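Local coordinates for methyltransferase domain-containing protein (Deinococcus radiodurans, PDB 3M33), which is of unknown function but probably acts as a methyltransferase, at residues L36-W41 with L139-R144; T50-A55 with P68-W73; G120-I125 with P151-A156; I161-H166 with L212-Q217. One frame throughout, in Å; residues are numbered along the deposited sequence.

Interaction 1. Residues L36-W41 with L139-R144; sequences LTFDLW and LYVGPR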
loop_
_atom_site.group_PDB
_atom_site.type_symbol
_atom_site.label_atom_id
_atom_site.label_comp_id
_atom_site.label_asym_id
_atom_site.label_seq_id
_atom_site.Cartn_x
_atom_site.Cartn_y
_atom_site.Cartn_z
ATOM N N LEU A 36 3.402 -8.053 7.840
ATOM C CA LEU A 36 3.065 -8.090 9.274
ATOM C C LEU A 36 3.699 -6.934 10.050
ATOM O O LEU A 36 3.076 -6.372 10.949
ATOM C CB LEU A 36 3.473 -9.411 9.929
ATOM C CG LEU A 36 2.727 -10.662 9.464
ATOM C CD1 LEU A 36 3.336 -11.917 10.104
ATOM C CD2 LEU A 36 1.230 -10.551 9.759
ATOM N N THR A 37 4.937 -6.583 9.707
ATOM C CA THR A 37 5.660 -5.565 10.470
ATOM C C THR A 37 5.014 -4.216 10.244
ATOM O O THR A 37 4.893 -3.411 11.164
ATOM C CB THR A 37 7.167 -5.524 10.108
ATOM O OG1 THR A 37 7.730 -6.827 10.299
ATOM C CG2 THR A 37 7.920 -4.535 11.013
ATOM N N PHE A 38 4.552 -3.992 9.017
ATOM C CA PHE A 38 3.859 -2.759 8.680
ATOM C C PHE A 38 2.580 -2.629 9.519
ATOM O O PHE A 38 2.277 -1.558 10.035
ATOM C CB PHE A 38 3.523 -2.736 7.180
ATOM C CG PHE A 38 2.644 -1.581 6.765
ATOM C CD1 PHE A 38 3.200 -0.383 6.348
ATOM C CD2 PHE A 38 1.267 -1.706 6.773
ATOM C CE1 PHE A 38 2.403 0.662 5.955
ATOM C CE2 PHE A 38 0.453 -0.657 6.375
ATOM C CZ PHE A 38 1.025 0.531 5.973
ATOM N N ASP A 39 1.828 -3.716 9.653
ATOM C CA ASP A 39 0.610 -3.680 10.469
ATOM C C ASP A 39 0.949 -3.355 11.913
ATOM O O ASP A 39 0.262 -2.569 12.539
ATOM C CB ASP A 39 -0.137 -5.023 10.450
ATOM C CG ASP A 39 -0.757 -5.332 9.108
ATOM O OD1 ASP A 39 -0.652 -4.497 8.186
ATOM O OD2 ASP A 39 -1.336 -6.429 8.980
ATOM N N LEU A 40 1.984 -3.997 12.451
ATOM C CA LEU A 40 2.416 -3.710 13.816
ATOM C C LEU A 40 2.820 -2.245 13.998
ATOM O O LEU A 40 2.441 -1.614 14.974
ATOM C CB LEU A 40 3.616 -4.568 14.198
ATOM C CG LEU A 40 3.370 -6.004 14.626
ATOM C CD1 LEU A 40 4.495 -6.397 15.576
ATOM C CD2 LEU A 40 1.998 -6.154 15.297
ATOM N N TRP A 41 3.613 -1.713 13.068
ATOM C CA TRP A 41 4.072 -0.334 13.186
ATOM C C TRP A 41 2.875 0.617 13.121
ATOM O O TRP A 41 2.792 1.588 13.875
ATOM C CB TRP A 41 5.030 0.002 12.055
ATOM C CG TRP A 41 6.401 -0.594 12.198
ATOM C CD1 TRP A 41 6.816 -1.484 13.136
ATOM C CD2 TRP A 41 7.539 -0.321 11.366
ATOM N NE1 TRP A 41 8.145 -1.788 12.941
ATOM C CE2 TRP A 41 8.608 -1.084 11.861
ATOM C CE3 TRP A 41 7.750 0.496 10.245
ATOM C CZ2 TRP A 41 9.882 -1.051 11.282
ATOM C CZ3 TRP A 41 9.004 0.524 9.671
ATOM C CH2 TRP A 41 10.056 -0.248 10.190
ATOM N N LEU A 139 4.114 6.859 6.999
ATOM C CA LEU A 139 4.329 5.429 7.051
ATOM C C LEU A 139 3.997 4.793 5.695
ATOM O O LEU A 139 2.904 4.995 5.155
ATOM C CB LEU A 139 3.480 4.799 8.165
ATOM C CG LEU A 139 3.489 3.271 8.242
ATOM C CD1 LEU A 139 4.895 2.784 8.562
ATOM C CD2 LEU A 139 2.492 2.775 9.269
ATOM N N TYR A 140 4.930 4.006 5.163
ATOM C CA TYR A 140 4.778 3.415 3.826
ATOM C C TYR A 140 5.293 1.977 3.757
ATOM O O TYR A 140 6.285 1.630 4.401
ATOM C CB TYR A 140 5.534 4.274 2.805
ATOM C CG TYR A 140 5.658 3.673 1.406
ATOM C CD1 TYR A 140 4.641 3.831 0.469
ATOM C CD2 TYR A 140 6.804 2.984 1.016
ATOM C CE1 TYR A 140 4.747 3.302 -0.815
ATOM C CE2 TYR A 140 6.927 2.456 -0.272
ATOM C CZ TYR A 140 5.885 2.617 -1.179
ATOM O OH TYR A 140 5.968 2.093 -2.452
ATOM N N VAL A 141 4.622 1.134 2.976
ATOM C CA VAL A 141 5.217 -0.136 2.586
ATOM C C VAL A 141 5.093 -0.304 1.072
ATOM O O VAL A 141 4.022 -0.087 0.500
ATOM C CB VAL A 141 4.647 -1.367 3.349
ATOM C CG1 VAL A 141 3.172 -1.572 3.046
ATOM C CG2 VAL A 141 5.441 -2.636 2.958
ATOM N N GLY A 142 6.198 -0.656 0.418
ATOM C CA GLY A 142 6.217 -0.741 -1.038
ATOM C C GLY A 142 6.262 -2.190 -1.448
ATOM O O GLY A 142 6.676 -3.022 -0.661
ATOM N N PRO A 143 5.858 -2.497 -2.688
ATOM C CA PRO A 143 5.693 -3.896 -3.087
ATOM C C PRO A 143 6.982 -4.533 -3.616
ATOM O O PRO A 143 6.913 -5.569 -4.272
ATOM C CB PRO A 143 4.649 -3.804 -4.199
ATOM C CG PRO A 143 4.936 -2.471 -4.849
ATOM C CD PRO A 143 5.502 -1.565 -3.769
ATOM N N ARG A 144 8.133 -3.937 -3.320
ATOM C CA ARG A 144 9.418 -4.480 -3.775
ATOM C C ARG A 144 10.414 -4.280 -2.666
ATOM O O ARG A 144 10.152 -3.505 -1.741
ATOM C CB ARG A 144 9.934 -3.721 -5.005
ATOM C CG ARG A 144 9.277 -4.087 -6.308
ATOM C CD ARG A 144 9.554 -3.016 -7.367
ATOM N NE ARG A 144 8.301 -2.438 -7.853
ATOM C CZ ARG A 144 7.917 -1.179 -7.655
ATOM N NH1 ARG A 144 8.700 -0.335 -6.994
ATOM N NH2 ARG A 144 6.749 -0.762 -8.132
#

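Interaction 2. Residues T50-A55 with P68-W73; sequences TRVLEA and PQAARW. With SO4 (sulfate ion), chain J.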
loop_
_atom_site.group_PDB
_atom_site.type_symbol
_atom_site.label_atom_id
_atom_site.label_comp_id
_atom_site.label_asym_id
_atom_site.label_seq_id
_atom_site.Cartn_x
_atom_site.Cartn_y
_atom_site.Cartn_z
ATOM N N THR A 50 -5.212 10.717 17.130
ATOM C CA THR A 50 -4.499 10.791 15.841
ATOM C C THR A 50 -5.396 11.118 14.648
ATOM O O THR A 50 -6.397 10.442 14.424
ATOM C CB THR A 50 -3.797 9.461 15.524
ATOM O OG1 THR A 50 -2.940 9.100 16.617
ATOM C CG2 THR A 50 -2.993 9.579 14.248
ATOM N N ARG A 51 -5.021 12.143 13.883
ATOM C CA ARG A 51 -5.658 12.453 12.606
ATOM C C ARG A 51 -4.877 11.805 11.469
ATOM O O ARG A 51 -3.709 12.130 11.238
ATOM C CB ARG A 51 -5.705 13.965 12.360
ATOM C CG ARG A 51 -5.916 14.808 13.612
ATOM C CD ARG A 51 -7.366 14.979 13.950
ATOM N NE ARG A 51 -8.040 15.955 13.098
ATOM C CZ ARG A 51 -9.325 16.285 13.225
ATOM N NH1 ARG A 51 -10.066 15.717 14.174
ATOM N NH2 ARG A 51 -9.870 17.180 12.410
ATOM N N VAL A 52 -5.534 10.909 10.744
ATOM C CA VAL A 52 -4.863 10.119 9.728
ATOM C C VAL A 52 -5.282 10.532 8.321
ATOM O O VAL A 52 -6.451 10.822 8.070
ATOM C CB VAL A 52 -5.150 8.625 9.918
ATOM C CG1 VAL A 52 -4.355 7.795 8.899
ATOM C CG2 VAL A 52 -4.802 8.202 11.335
ATOM N N LEU A 53 -4.310 10.578 7.420
ATOM C CA LEU A 53 -4.569 10.663 5.992
ATOM C C LEU A 53 -3.997 9.426 5.310
ATOM O O LEU A 53 -2.797 9.137 5.424
ATOM C CB LEU A 53 -3.938 11.912 5.396
ATOM C CG LEU A 53 -4.143 12.028 3.882
ATOM C CD1 LEU A 53 -5.614 12.338 3.570
ATOM C CD2 LEU A 53 -3.261 13.117 3.325
ATOM N N GLU A 54 -4.858 8.686 4.614
ATOM C CA GLU A 54 -4.421 7.504 3.881
ATOM C C GLU A 54 -4.458 7.755 2.387
ATOM O O GLU A 54 -5.512 8.048 1.830
ATOM C CB GLU A 54 -5.300 6.296 4.208
ATOM C CG GLU A 54 -4.783 5.010 3.580
ATOM C CD GLU A 54 -5.830 3.905 3.476
ATOM O OE1 GLU A 54 -6.968 4.071 3.971
ATOM O OE2 GLU A 54 -5.501 2.864 2.878
ATOM N N ALA A 55 -3.305 7.643 1.742
ATOM C CA ALA A 55 -3.226 7.785 0.290
ATOM C C ALA A 55 -3.510 6.455 -0.404
ATOM O O ALA A 55 -2.919 5.417 -0.071
ATOM C CB ALA A 55 -1.843 8.315 -0.121
ATOM N N PRO A 68 -11.130 2.976 13.059
ATOM C CA PRO A 68 -11.803 3.312 14.319
ATOM C C PRO A 68 -10.837 3.610 15.467
ATOM O O PRO A 68 -11.262 4.152 16.485
ATOM C CB PRO A 68 -12.627 2.052 14.628
ATOM C CG PRO A 68 -12.824 1.385 13.292
ATOM C CD PRO A 68 -11.509 1.638 12.574
ATOM N N GLN A 69 -9.562 3.283 15.301
ATOM C CA GLN A 69 -8.592 3.447 16.381
ATOM C C GLN A 69 -8.078 4.877 16.410
ATOM O O GLN A 69 -7.477 5.307 17.391
ATOM C CB GLN A 69 -7.429 2.447 16.241
ATOM C CG GLN A 69 -7.615 1.185 17.058
ATOM C CD GLN A 69 -6.520 0.153 16.824
ATOM O OE1 GLN A 69 -6.026 -0.468 17.771
ATOM N NE2 GLN A 69 -6.137 -0.040 15.557
ATOM N N ALA A 70 -8.348 5.619 15.341
ATOM C CA ALA A 70 -7.898 7.011 15.217
ATOM C C ALA A 70 -9.009 8.021 15.532
ATOM O O ALA A 70 -10.184 7.671 15.571
ATOM C CB ALA A 70 -7.358 7.259 13.785
ATOM N N ALA A 71 -8.635 9.278 15.749
ATOM C CA ALA A 71 -9.613 10.342 15.953
ATOM C C ALA A 71 -10.364 10.597 14.658
ATOM O O ALA A 71 -11.565 10.845 14.665
ATOM C CB ALA A 71 -8.916 11.637 16.391
ATOM N N ARG A 72 -9.630 10.560 13.548
ATOM C CA ARG A 72 -10.208 10.764 12.220
ATOM C C ARG A 72 -9.354 10.000 11.209
ATOM O O ARG A 72 -8.132 10.027 11.291
ATOM C CB ARG A 72 -10.236 12.255 11.870
ATOM C CG ARG A 72 -10.825 12.567 10.492
ATOM C CD ARG A 72 -11.016 14.063 10.274
ATOM N NE ARG A 72 -11.604 14.339 8.962
ATOM C CZ ARG A 72 -10.929 14.836 7.931
ATOM N NH1 ARG A 72 -9.644 15.135 8.071
ATOM N NH2 ARG A 72 -11.540 15.046 6.769
ATOM N N TRP A 73 -9.992 9.297 10.283
ATOM C CA TRP A 73 -9.274 8.632 9.197
ATOM C C TRP A 73 -9.755 9.224 7.884
ATOM O O TRP A 73 -10.819 8.860 7.383
ATOM C CB TRP A 73 -9.551 7.125 9.213
ATOM C CG TRP A 73 -8.691 6.293 8.297
ATOM C CD1 TRP A 73 -8.873 6.075 6.950
ATOM C CD2 TRP A 73 -7.536 5.530 8.672
ATOM N NE1 TRP A 73 -7.897 5.240 6.474
ATOM C CE2 TRP A 73 -7.063 4.891 7.508
ATOM C CE3 TRP A 73 -6.859 5.325 9.881
ATOM C CZ2 TRP A 73 -5.936 4.076 7.513
ATOM C CZ3 TRP A 73 -5.727 4.512 9.881
ATOM C CH2 TRP A 73 -5.279 3.904 8.708
HETATM S S SO4 J . -2.531 14.454 15.332
HETATM O O1 SO4 J . -1.700 13.480 16.054
HETATM O O2 SO4 J . -3.457 15.110 16.260
HETATM O O3 SO4 J . -1.678 15.475 14.715
HETATM O O4 SO4 J . -3.302 13.752 14.330
#

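Interaction 3. Residues G120-I125 with P151-A156; sequences GPTSVI and PERLAA. With SO4 (sulfate ion), chain G.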
loop_
_atom_site.group_PDB
_atom_site.type_symbol
_atom_site.label_atom_id
_atom_site.label_comp_id
_atom_site.label_asym_id
_atom_site.label_seq_id
_atom_site.Cartn_x
_atom_site.Cartn_y
_atom_site.Cartn_z
ATOM N N GLY A 120 0.720 2.367 -1.983
ATOM C CA GLY A 120 -0.051 3.388 -2.665
ATOM C C GLY A 120 0.854 4.434 -3.275
ATOM O O GLY A 120 2.030 4.168 -3.507
ATOM N N PRO A 121 0.305 5.629 -3.540
ATOM C CA PRO A 121 1.059 6.747 -4.125
ATOM C C PRO A 121 2.261 7.128 -3.272
ATOM O O PRO A 121 2.198 7.028 -2.038
ATOM C CB PRO A 121 0.039 7.898 -4.123
ATOM C CG PRO A 121 -1.295 7.221 -4.184
ATOM C CD PRO A 121 -1.120 5.961 -3.344
ATOM N N THR A 122 3.356 7.517 -3.914
ATOM C CA THR A 122 4.514 8.013 -3.173
ATOM C C THR A 122 4.715 9.493 -3.457
ATOM O O THR A 122 5.529 10.150 -2.808
ATOM C CB THR A 122 5.825 7.258 -3.512
ATOM O OG1 THR A 122 6.228 7.576 -4.848
ATOM C CG2 THR A 122 5.642 5.754 -3.372
ATOM N N SER A 123 3.967 10.022 -4.421
ATOM C CA SER A 123 4.052 11.453 -4.717
ATOM C C SER A 123 3.499 12.259 -3.555
ATOM O O SER A 123 3.826 13.432 -3.413
ATOM C CB SER A 123 3.307 11.820 -6.003
ATOM O OG SER A 123 1.912 11.682 -5.826
ATOM N N VAL A 124 2.680 11.626 -2.713
ATOM C CA VAL A 124 2.104 12.338 -1.577
ATOM C C VAL A 124 3.222 12.860 -0.665
ATOM O O VAL A 124 3.032 13.819 0.070
ATOM C CB VAL A 124 1.133 11.463 -0.768
ATOM C CG1 VAL A 124 1.859 10.261 -0.157
ATOM C CG2 VAL A 124 0.499 12.278 0.324
ATOM N N ILE A 125 4.394 12.230 -0.731
ATOM C CA ILE A 125 5.536 12.635 0.087
ATOM C C ILE A 125 5.868 14.099 -0.179
ATOM O O ILE A 125 6.176 14.857 0.733
ATOM C CB ILE A 125 6.771 11.743 -0.192
ATOM C CG1 ILE A 125 6.539 10.331 0.364
ATOM C CG2 ILE A 125 8.038 12.337 0.445
ATOM C CD1 ILE A 125 7.584 9.313 -0.071
ATOM N N PRO A 151 12.822 7.251 -0.133
ATOM C CA PRO A 151 13.903 7.971 0.555
ATOM C C PRO A 151 14.311 9.262 -0.169
ATOM O O PRO A 151 14.517 10.270 0.504
ATOM C CB PRO A 151 15.056 6.956 0.554
ATOM C CG PRO A 151 14.363 5.623 0.516
ATOM C CD PRO A 151 13.164 5.840 -0.376
ATOM N N GLU A 152 14.419 9.233 -1.500
ATOM C CA GLU A 152 14.756 10.443 -2.268
ATOM C C GLU A 152 13.722 11.537 -2.049
ATOM O O GLU A 152 14.064 12.702 -1.809
ATOM C CB GLU A 152 14.842 10.141 -3.771
ATOM C CG GLU A 152 15.932 9.139 -4.174
ATOM C CD GLU A 152 15.769 8.627 -5.608
ATOM O OE1 GLU A 152 14.793 9.035 -6.280
ATOM O OE2 GLU A 152 16.610 7.809 -6.056
ATOM N N ARG A 153 12.445 11.182 -2.137
ATOM C CA ARG A 153 11.416 12.211 -1.981
ATOM C C ARG A 153 11.357 12.738 -0.555
ATOM O O ARG A 153 11.142 13.925 -0.341
ATOM C CB ARG A 153 10.059 11.722 -2.470
ATOM C CG ARG A 153 9.968 11.776 -3.977
ATOM C CD ARG A 153 8.858 10.924 -4.522
ATOM N NE ARG A 153 8.728 11.152 -5.953
ATOM C CZ ARG A 153 7.771 10.634 -6.713
ATOM N NH1 ARG A 153 6.859 9.832 -6.176
ATOM N NH2 ARG A 153 7.731 10.917 -8.014
ATOM N N LEU A 154 11.598 11.869 0.420
ATOM C CA LEU A 154 11.612 12.307 1.813
ATOM C C LEU A 154 12.813 13.237 2.065
ATOM O O LEU A 154 12.691 14.231 2.784
ATOM C CB LEU A 154 11.613 11.107 2.776
ATOM C CG LEU A 154 10.300 10.319 2.931
ATOM C CD1 LEU A 154 10.586 8.965 3.527
ATOM C CD2 LEU A 154 9.296 11.063 3.796
ATOM N N ALA A 155 13.971 12.908 1.489
ATOM C CA ALA A 155 15.122 13.823 1.565
ATOM C C ALA A 155 14.742 15.176 0.967
ATOM O O ALA A 155 15.022 16.225 1.539
ATOM C CB ALA A 155 16.360 13.246 0.845
ATOM N N ALA A 156 14.076 15.145 -0.180
ATOM C CA ALA A 156 13.728 16.383 -0.869
ATOM C C ALA A 156 12.839 17.326 -0.045
ATOM O O ALA A 156 12.893 18.538 -0.228
ATOM C CB ALA A 156 13.100 16.085 -2.238
HETATM S S SO4 G . 2.606 8.415 -7.186
HETATM O O1 SO4 G . 3.689 7.676 -6.542
HETATM O O2 SO4 G . 1.702 7.487 -7.856
HETATM O O3 SO4 G . 1.836 9.167 -6.204
HETATM O O4 SO4 G . 3.184 9.334 -8.166
#

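Interaction 4. Residues I161-H166 with L212-Q217; sequences IVAEDH and LVLARQ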
loop_
_atom_site.group_PDB
_atom_site.type_symbol
_atom_site.label_atom_id
_atom_site.label_comp_id
_atom_site.label_asym_id
_atom_site.label_seq_id
_atom_site.Cartn_x
_atom_site.Cartn_y
_atom_site.Cartn_z
ATOM N N ILE A 161 14.202 9.530 7.973
ATOM C CA ILE A 161 13.749 8.161 8.152
ATOM C C ILE A 161 14.062 7.728 9.581
ATOM O O ILE A 161 15.189 7.855 10.038
ATOM C CB ILE A 161 14.404 7.223 7.131
ATOM C CG1 ILE A 161 13.891 7.549 5.727
ATOM C CG2 ILE A 161 14.108 5.771 7.467
ATOM C CD1 ILE A 161 14.572 6.763 4.637
ATOM N N VAL A 162 13.063 7.250 10.306
ATOM C CA VAL A 162 13.323 6.775 11.662
ATOM C C VAL A 162 13.318 5.240 11.745
ATOM O O VAL A 162 13.879 4.669 12.660
ATOM C CB VAL A 162 12.381 7.418 12.716
ATOM C CG1 VAL A 162 12.477 8.945 12.666
ATOM C CG2 VAL A 162 10.970 6.978 12.522
ATOM N N ALA A 163 12.710 4.574 10.770
ATOM C CA ALA A 163 12.742 3.117 10.734
ATOM C C ALA A 163 12.604 2.634 9.304
ATOM O O ALA A 163 11.817 3.176 8.526
ATOM C CB ALA A 163 11.634 2.521 11.575
ATOM N N GLU A 164 13.343 1.582 8.973
ATOM C CA GLU A 164 13.333 1.079 7.620
ATOM C C GLU A 164 13.607 -0.415 7.616
ATOM O O GLU A 164 14.522 -0.877 8.277
ATOM C CB GLU A 164 14.373 1.839 6.799
ATOM C CG GLU A 164 14.428 1.443 5.344
ATOM C CD GLU A 164 15.293 2.397 4.518
ATOM O OE1 GLU A 164 16.211 3.032 5.082
ATOM O OE2 GLU A 164 15.047 2.510 3.303
ATOM N N ASP A 165 12.818 -1.161 6.851
ATOM C CA ASP A 165 12.916 -2.618 6.781
ATOM C C ASP A 165 12.938 -3.063 5.329
ATOM O O ASP A 165 12.087 -2.634 4.558
ATOM C CB ASP A 165 11.651 -3.236 7.350
ATOM C CG ASP A 165 11.838 -3.805 8.699
ATOM O OD1 ASP A 165 11.435 -4.979 8.889
ATOM O OD2 ASP A 165 12.369 -3.072 9.566
ATOM N N HIS A 166 13.858 -3.969 4.982
ATOM C CA HIS A 166 13.875 -4.598 3.673
ATOM C C HIS A 166 13.575 -6.064 3.911
ATOM O O HIS A 166 14.410 -6.798 4.445
ATOM C CB HIS A 166 15.241 -4.405 2.982
ATOM C CG HIS A 166 15.580 -2.968 2.725
ATOM N ND1 HIS A 166 14.949 -2.214 1.757
ATOM C CD2 HIS A 166 16.484 -2.146 3.312
ATOM C CE1 HIS A 166 15.448 -0.990 1.762
ATOM N NE2 HIS A 166 16.378 -0.922 2.697
ATOM N N LEU A 212 9.661 -1.253 3.930
ATOM C CA LEU A 212 8.905 -0.460 4.900
ATOM C C LEU A 212 9.674 0.780 5.288
ATOM O O LEU A 212 10.875 0.705 5.547
ATOM C CB LEU A 212 8.637 -1.258 6.177
ATOM C CG LEU A 212 7.615 -2.380 6.241
ATOM C CD1 LEU A 212 7.976 -3.509 5.293
ATOM C CD2 LEU A 212 7.526 -2.898 7.675
ATOM N N VAL A 213 8.981 1.914 5.364
ATOM C CA VAL A 213 9.623 3.169 5.712
ATOM C C VAL A 213 8.736 3.945 6.676
ATOM O O VAL A 213 7.564 4.190 6.396
ATOM C CB VAL A 213 9.904 4.045 4.446
ATOM C CG1 VAL A 213 10.434 5.410 4.827
ATOM C CG2 VAL A 213 10.883 3.355 3.517
ATOM N N LEU A 214 9.293 4.311 7.822
ATOM C CA LEU A 214 8.633 5.240 8.726
ATOM C C LEU A 214 9.523 6.472 8.790
ATOM O O LEU A 214 10.730 6.365 9.026
ATOM C CB LEU A 214 8.501 4.610 10.119
ATOM C CG LEU A 214 7.878 5.470 11.223
ATOM C CD1 LEU A 214 6.438 5.779 10.854
ATOM C CD2 LEU A 214 7.925 4.752 12.562
ATOM N N ALA A 215 8.940 7.638 8.556
ATOM C CA ALA A 215 9.712 8.873 8.511
ATOM C C ALA A 215 9.025 9.960 9.328
ATOM O O ALA A 215 7.831 9.870 9.629
ATOM C CB ALA A 215 9.878 9.329 7.067
ATOM N N ARG A 216 9.778 10.993 9.682
ATOM C CA ARG A 216 9.206 12.127 10.376
ATOM C C ARG A 216 10.167 13.302 10.236
ATOM O O ARG A 216 11.359 13.114 9.967
ATOM C CB ARG A 216 8.940 11.760 11.836
ATOM C CG ARG A 216 9.511 12.715 12.856
ATOM C CD ARG A 216 9.654 12.032 14.221
ATOM N NE ARG A 216 8.429 12.099 15.008
ATOM C CZ ARG A 216 8.301 11.579 16.224
ATOM N NH1 ARG A 216 9.326 10.942 16.780
ATOM N NH2 ARG A 216 7.151 11.690 16.881
ATOM N N GLN A 217 9.665 14.522 10.372
ATOM C CA GLN A 217 10.576 15.652 10.328
ATOM C C GLN A 217 11.047 15.974 11.733
ATOM O O GLN A 217 10.282 16.494 12.544
ATOM C CB GLN A 217 9.946 16.876 9.686
ATOM C CG GLN A 217 10.968 17.967 9.439
ATOM C CD GLN A 217 10.423 19.093 8.601
ATOM O OE1 GLN A 217 9.398 19.695 8.933
ATOM N NE2 GLN A 217 11.108 19.389 7.502
#

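Interaction 1. Residues L36-W41 with L139-R144
Phe-38 and Val-141 face each other where helix 36-41 lies against strand 139-142, the two running nearly antiparallel at 171° with a closest axis approach of 9.3 Å. Their CA atoms, the nearest backbone pair, are 6.8 Å apart. This is helix-on-sheet packing of the Rossmann-like fold seen in class I methyltransferases: the helix precedes the first of the parallel strands and lies on one face of the sheet, while strand 139-142 sits at the boundary between the parallel strands and the antiparallel strand 204-216. No hydrogen bond joins the segments, and the contact is made by apolar groups.

Phe-38 carries most of it. Its CG stands anti to the backbone N (chi1 172°), a setting that sends the ring down from the helix onto the strand. The methyl CG1 of Val-141 lies over one ring face, 3.7 Å from the centroid and 20° off the normal, a CH-pi contact, while Val-141 CB approaches Phe-38 CD1 at 3.5 Å. Leu-139 meets the same ring obliquely, its CG 3.6 Å from Phe-38 CE1. Tyr-140 points to the other side of the sheet, where it touches Thr-122.

The Asp-39 CB points away from the strand, but the carboxylate comes nearer, OD1 at the Phe-38 ring edge, and makes salt bridges with Arg-65 and Arg-118. One helical turn beyond Phe-38, Trp-41 continues the hydrophobic cover toward strands 204-216 and 160-173, packing on Leu-212 and Ala-163. Across the contact its indole is met near the ring plane, at the edge, where Leu-139 CD1 lies 4.0 Å from Trp-41 CE3.

Interaction 2. Residues T50-A55 with P68-W73
The first beta-alpha-beta unit of the Rossmann-like sheet brings Val-52 and Trp-73 side by side: strands 51-55 and 72-77 are parallel neighbours, joined through helix 61-66. The glycine-rich turn after strand 51-55 resembles the cofactor-binding motif of class I methyltransferases. Thr-50 O opens the strand pairing by accepting Ala-71 N at 2.8 Å and, weakly, Arg-72 N; Val-52 N then bonds Arg-72 O at 2.8 Å. On one face of the sheet Val-52 CG1 lies over the six-membered ring of Trp-73, 3.7 Å from its centroid, a CH-pi contact. CG anti to the backbone N (chi1 -170°) carries the indole toward strand 51-55, where Trp-73 NE1, reaching forward, donates to Glu-54 OE1 at 2.9 Å. The acceptor lies in the indole plane, whereas the donor meets the anti side of the carboxylate, 29° out of its plane. A phenylalanine in place of Trp-73 would probably leave this Glu-54 oxygen without its N-H and free the carboxylate to turn. On the face of Arg-51 and Arg-72, the Arg-72 CD lies over the Arg-51 guanidinium, 3.9 Å from Arg-51 NH2, while Arg-72 NE forms a salt bridge with Asp-94. The chemistry thus changes from face to face: one buries an acidic group beside an indole donor, and the other holds two arginines, the charge of Arg-72 being balanced, at least in part, by Asp-94.

Interaction 3. Residues G120-I125 with P151-A156
Thr-122 OG1 and Arg-153 NH1 approach to 2.7 Å, the closest polar pair between the loop 120-125 and the helix 149-156. The hydroxyl lies at the edge of the guanidinium, near its plane, and the two side chains cross at about a right angle. CG to NE of Arg-153 are extended, carrying the charge from the helix out to the loop. Closer to the helix backbone, Ile-125 CG2 packs against Arg-153 CB at 3.6 Å and against Leu-154 CD2 at 3.8 Å, so one methyl branch fills the angle between two successive helical residues.

A sulfate ion, probably from the crystallisation liquor, forms the next shell. Thr-122 N gives its O1 a bond of 2.7 Å and Thr-122 OG1 a longer one, while Ser-123 N and Ser-123 OG both donate to O3, the backbone N at 2.9 Å. Arg-153 NH1 stands 3.9 Å from O1, which sits at the guanidinium edge. Farther out, Leu-154 reaches the sheet at Val-213, and Phe-138 of strand 136-142 touches both Ile-125 and Leu-154.

A methionine replacing Arg-153 would probably leave Thr-122 OG1 with just the sulfate among the partners described and remove a positive charge from beside the anion. Two consecutive backbone N-H groups, two hydroxyls and a nearby arginine make this loop a small anion site, although a bound crystallisation sulfate does not establish a natural ligand.

Interaction 4. Residues I161-H166 with L212-Q217
A classic beta bulge sets Val-162 and Ala-163 opposite the single residue Leu-214, within the antiparallel pairing of strands 160-173 and 204-216. These strands are the antiparallel pair that follows the parallel strands in the sheet order of class I methyltransferases, strand 204-216 lying between 136-142 and 160-173; their segments run at 165° to each other, 4.5 Å apart at closest approach.

Among the backbone bonds, Leu-214 O takes two donors, Val-162 N at 2.8 Å and Ala-163 N at 3.2 Å, the signature of the bulge. Leu-214 N returns an almost straight bond to Ala-163 O (177° at the hydrogen). Beyond it Asp-165 and Leu-212 form a hydrogen-bonded pair, linked by Asp-165 N to Leu-212 O and by Leu-212 N to Asp-165 O. Ile-161 with Ala-215 and Glu-164 with Val-213 are non-hydrogen-bonded pairs, and in the latter stretch Glu-164 CA comes within 3.2 Å of Leu-212 O, a CA-H...O contact.

The apolar contacts divide between the sheet faces. Where Ala-163 and Leu-214 lie, their CB atoms are 4.0 Å apart, and helix 36-45 packs over this face. On the face of Ile-161 and Val-213, Ile-161 CG1 approaches Val-213 CG1 at 4.2 Å beneath helix 149-156.

Polar partners lie just outside the segments: Glu-164 OE2 accepts from His-211 NE2, and His-166 stacks on the His-211 ring. Within the bulge the CB of Val-162 leans to the side of Ala-163, and its CG2, placed between the backbone N and the carbonyl carbon, reaches Leu-214 CG at 3.7 Å.

Overall arrangement
Interaction 1 is the buried one, wholly apolar across its segments; the others are partly buried. Interactions 2 and 4 add hydrogen bonds between their segments, whereas in interaction 3 the clear polar bonds go to a sulfate. Interactions 1, 2 and 4 all reach the same mixed sheet: 2 pairs two of its parallel strands, 4 two antiparallel strands toward the other end, and 1 lays a helix over strand 136-142. Interactions 1 and 4 are joined directly, Tyr-140 O lying 2.9 Å from Val-213 N. Helix 149-156 of interaction 3 packs on the sheet face away from helix 36-45, with Leu-154 on Ala-215. Strand pairing gives interactions 2 and 4 their backbone bonds.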